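Local atomic coordinates of malate dehydrogenase (Entamoeba histolytica, PDB entry 3I0P), a protein that probably catalyses the NAD-dependent interconversion of malate and oxaloacetate, as a member of the malate/L-lactate dehydrogenase family. Residues P165-I170 / C179-T184. Numbering follows the deposited sequence.
With NAD (nicotinamide-adenine-dinucleotide), chain B.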
loop_
_atom_site.group_PDB
_atom_site.type_symbol
_atom_site.label_atom_id
_atom_site.label_comp_id
_atom_site.label_asym_id
_atom_site.label_seq_id
_atom_site.Cartn_x
_atom_site.Cartn_y
_atom_site.Cartn_z
ATOM N N PRO A 165 -0.234 -5.868 -8.821
ATOM C CA PRO A 165 0.957 -5.246 -8.264
ATOM C C PRO A 165 0.766 -3.763 -7.998
ATOM O O PRO A 165 -0.088 -3.107 -8.606
ATOM C CB PRO A 165 2.017 -5.476 -9.348
ATOM C CG PRO A 165 1.256 -5.489 -10.607
ATOM C CD PRO A 165 -0.095 -6.105 -10.271
ATOM N N LEU A 166 1.568 -3.272 -7.061
ATOM C CA LEU A 166 1.632 -1.871 -6.707
ATOM C C LEU A 166 3.097 -1.494 -6.789
ATOM O O LEU A 166 3.952 -2.200 -6.257
ATOM C CB LEU A 166 1.120 -1.690 -5.282
ATOM C CG LEU A 166 1.064 -0.299 -4.666
ATOM C CD1 LEU A 166 0.075 0.581 -5.420
ATOM C CD2 LEU A 166 0.669 -0.431 -3.192
ATOM N N ALA A 167 3.391 -0.404 -7.486
ATOM C CA ALA A 167 4.749 0.126 -7.542
ATOM C C ALA A 167 4.760 1.557 -7.034
ATOM O O ALA A 167 3.823 2.314 -7.295
ATOM C CB ALA A 167 5.303 0.054 -8.931
ATOM N N ILE A 168 5.811 1.902 -6.290
ATOM C CA ILE A 168 5.983 3.231 -5.705
ATOM C C ILE A 168 7.410 3.691 -5.955
ATOM O O ILE A 168 8.361 3.066 -5.464
ATOM C CB ILE A 168 5.736 3.226 -4.175
ATOM C CG1 ILE A 168 4.353 2.672 -3.846
ATOM C CG2 ILE A 168 5.918 4.632 -3.586
ATOM C CD1 ILE A 168 4.288 2.013 -2.493
ATOM N N GLY A 169 7.555 4.768 -6.726
ATOM C CA GLY A 169 8.872 5.331 -7.039
ATOM C C GLY A 169 9.077 6.664 -6.343
ATOM O O GLY A 169 8.249 7.564 -6.460
ATOM N N ILE A 170 10.173 6.793 -5.605
ATOM C CA ILE A 170 10.435 8.003 -4.833
ATOM C C ILE A 170 11.860 8.492 -5.077
ATOM O O ILE A 170 12.818 7.713 -4.936
ATOM C CB ILE A 170 10.201 7.763 -3.310
ATOM C CG1 ILE A 170 8.712 7.504 -3.031
ATOM C CG2 ILE A 170 10.744 8.942 -2.479
ATOM C CD1 ILE A 170 8.420 6.860 -1.708
ATOM N N CYS A 179 12.372 2.357 -5.018
ATOM C CA CYS A 179 11.363 1.801 -5.894
ATOM C C CYS A 179 10.828 0.500 -5.368
ATOM O O CYS A 179 11.427 -0.562 -5.587
ATOM C CB CYS A 179 11.901 1.583 -7.306
ATOM S SG CYS A 179 10.588 1.152 -8.467
ATOM N N PHE A 180 9.694 0.571 -4.676
ATOM C CA PHE A 180 8.984 -0.656 -4.375
ATOM C C PHE A 180 8.186 -1.068 -5.607
ATOM O O PHE A 180 7.566 -0.232 -6.269
ATOM C CB PHE A 180 8.077 -0.548 -3.157
ATOM C CG PHE A 180 7.254 -1.780 -2.942
ATOM C CD1 PHE A 180 7.861 -2.972 -2.573
ATOM C CD2 PHE A 180 5.888 -1.774 -3.185
ATOM C CE1 PHE A 180 7.117 -4.123 -2.409
ATOM C CE2 PHE A 180 5.127 -2.934 -3.011
ATOM C CZ PHE A 180 5.746 -4.105 -2.625
ATOM N N ASP A 181 8.229 -2.357 -5.916
ATOM C CA ASP A 181 7.561 -2.880 -7.088
ATOM C C ASP A 181 7.258 -4.349 -6.884
ATOM O O ASP A 181 8.157 -5.177 -6.901
ATOM C CB ASP A 181 8.436 -2.686 -8.327
ATOM C CG ASP A 181 7.806 -3.260 -9.577
ATOM O OD1 ASP A 181 6.561 -3.417 -9.612
ATOM O OD2 ASP A 181 8.565 -3.544 -10.530
ATOM N N GLY A 182 5.989 -4.673 -6.680
ATOM C CA GLY A 182 5.632 -6.047 -6.383
ATOM C C GLY A 182 4.150 -6.333 -6.308
ATOM O O GLY A 182 3.328 -5.413 -6.129
ATOM N N ALA A 183 3.821 -7.619 -6.442
ATOM C CA ALA A 183 2.448 -8.092 -6.351
ATOM C C ALA A 183 1.890 -7.892 -4.953
ATOM O O ALA A 183 2.640 -7.858 -3.979
ATOM C CB ALA A 183 2.386 -9.545 -6.726
ATOM N N THR A 184 0.574 -7.770 -4.848
ATOM C CA THR A 184 -0.067 -7.731 -3.535
ATOM C C THR A 184 -0.314 -9.142 -2.987
ATOM O O THR A 184 -0.665 -9.310 -1.821
ATOM C CB THR A 184 -1.357 -6.922 -3.563
ATOM O OG1 THR A 184 -2.099 -7.258 -4.743
ATOM C CG2 THR A 184 -1.049 -5.419 -3.567
HETATM P PA NAD B . 9.361 -9.378 -5.271
HETATM O O1A NAD B . 10.492 -9.806 -6.174
HETATM O O2A NAD B . 8.889 -10.329 -4.219
HETATM O O5B NAD B . 9.832 -8.003 -4.583
HETATM C C5B NAD B . 10.352 -6.934 -5.394
HETATM C C4B NAD B . 10.419 -5.602 -4.636
HETATM O O4B NAD B . 10.827 -5.781 -3.273
HETATM C C3B NAD B . 11.439 -4.650 -5.228
HETATM O O3B NAD B . 10.985 -3.305 -5.005
HETATM C C2B NAD B . 12.693 -4.919 -4.425
HETATM O O2B NAD B . 13.558 -3.783 -4.404
HETATM C C1B NAD B . 12.116 -5.190 -3.050
HETATM N N9A NAD B . 12.942 -6.083 -2.186
HETATM C C8A NAD B . 13.261 -7.365 -2.418
HETATM N N7A NAD B . 13.993 -7.817 -1.376
HETATM C C5A NAD B . 14.121 -6.808 -0.483
HETATM C C6A NAD B . 14.749 -6.669 0.759
HETATM N N6A NAD B . 15.430 -7.697 1.321
HETATM N N1A NAD B . 14.691 -5.482 1.412
HETATM C C2A NAD B . 14.033 -4.442 0.883
HETATM N N3A NAD B . 13.418 -4.550 -0.303
HETATM C C4A NAD B . 13.450 -5.719 -1.003
HETATM O O3 NAD B . 8.090 -8.854 -6.142
HETATM P PN NAD B . 7.074 -9.716 -7.078
HETATM O O1N NAD B . 5.708 -9.639 -6.440
HETATM O O2N NAD B . 7.682 -11.051 -7.429
HETATM O O5D NAD B . 7.013 -8.870 -8.438
HETATM C C5D NAD B . 8.045 -8.980 -9.422
HETATM C C4D NAD B . 7.668 -8.200 -10.679
HETATM O O4D NAD B . 6.497 -8.757 -11.282
HETATM C C3D NAD B . 7.343 -6.742 -10.377
HETATM O O3D NAD B . 8.182 -5.924 -11.205
HETATM C C2D NAD B . 5.856 -6.582 -10.693
HETATM O O2D NAD B . 5.473 -5.322 -11.273
HETATM C C1D NAD B . 5.635 -7.691 -11.697
HETATM N N1N NAD B . 4.232 -8.092 -11.771
HETATM C C2N NAD B . 3.497 -7.651 -12.817
HETATM C C3N NAD B . 2.151 -8.009 -12.931
HETATM C C7N NAD B . 1.316 -7.527 -14.085
HETATM O O7N NAD B . 0.142 -7.868 -14.149
HETATM N N7N NAD B . 1.869 -6.743 -15.008
HETATM C C4N NAD B . 1.580 -8.829 -11.953
HETATM C C5N NAD B . 2.361 -9.263 -10.878
HETATM C C6N NAD B . 3.699 -8.878 -10.812
#
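Leu-166 and Gly-182 pair through both of their peptide groups, and Ile-168 with Phe-180 does the same two residues on, so four backbone hydrogen bonds tie this antiparallel hairpin together. The bond from Phe-180 N to Ile-168 O is the most bent, with 131° at the hydrogen. The backbones come close at the non-hydrogen-bonded pair Ala-167 and Asp-181 (CA to CA 4.1 Å). There Ala-167 CB lies 3.8 Å from Asp-181 OD1, beside the carboxylate, which turns to the cofactor. With CG anti to the backbone N (chi1 178°), Asp-181 gives one oxygen to each hydroxyl of the nicotinamide ribose: OD1 accepts from NAD O2D at 2.8 Å and OD2 from NAD O3D at 2.5 Å. Next along the chain, Ala-183 N donates to the phosphate oxygen NAD O1N at 2.8 Å, while Pro-165 brings CG to 3.5 Å from NAD C3N of the nicotinamide ring.

Contact is looser among the side chains of Leu-166, Ile-168 and Phe-180. The phenyl ring sits by the carbonyl of Leu-166, whose O is 3.5 Å from Phe-180 CE2. Ile-168 CD1 is further off, 4.2 Å from Phe-180 CD2, and the two side chains meet at a slant. This side is nevertheless buried: Phe-253 and Cys-249 of the second subunit pack on Ile-168 and Phe-180, respectively.

Within the mixed sheet, 166-170 lies between 139-145 and 178-182, the outermost strand within this chain, which NAD flanks. Helix 127-136 covers the Ala-167, Cys-179 and Asp-181 face, and Thr-184, its hydroxyl bonded to Asn-164 O, rests against helix 244-259.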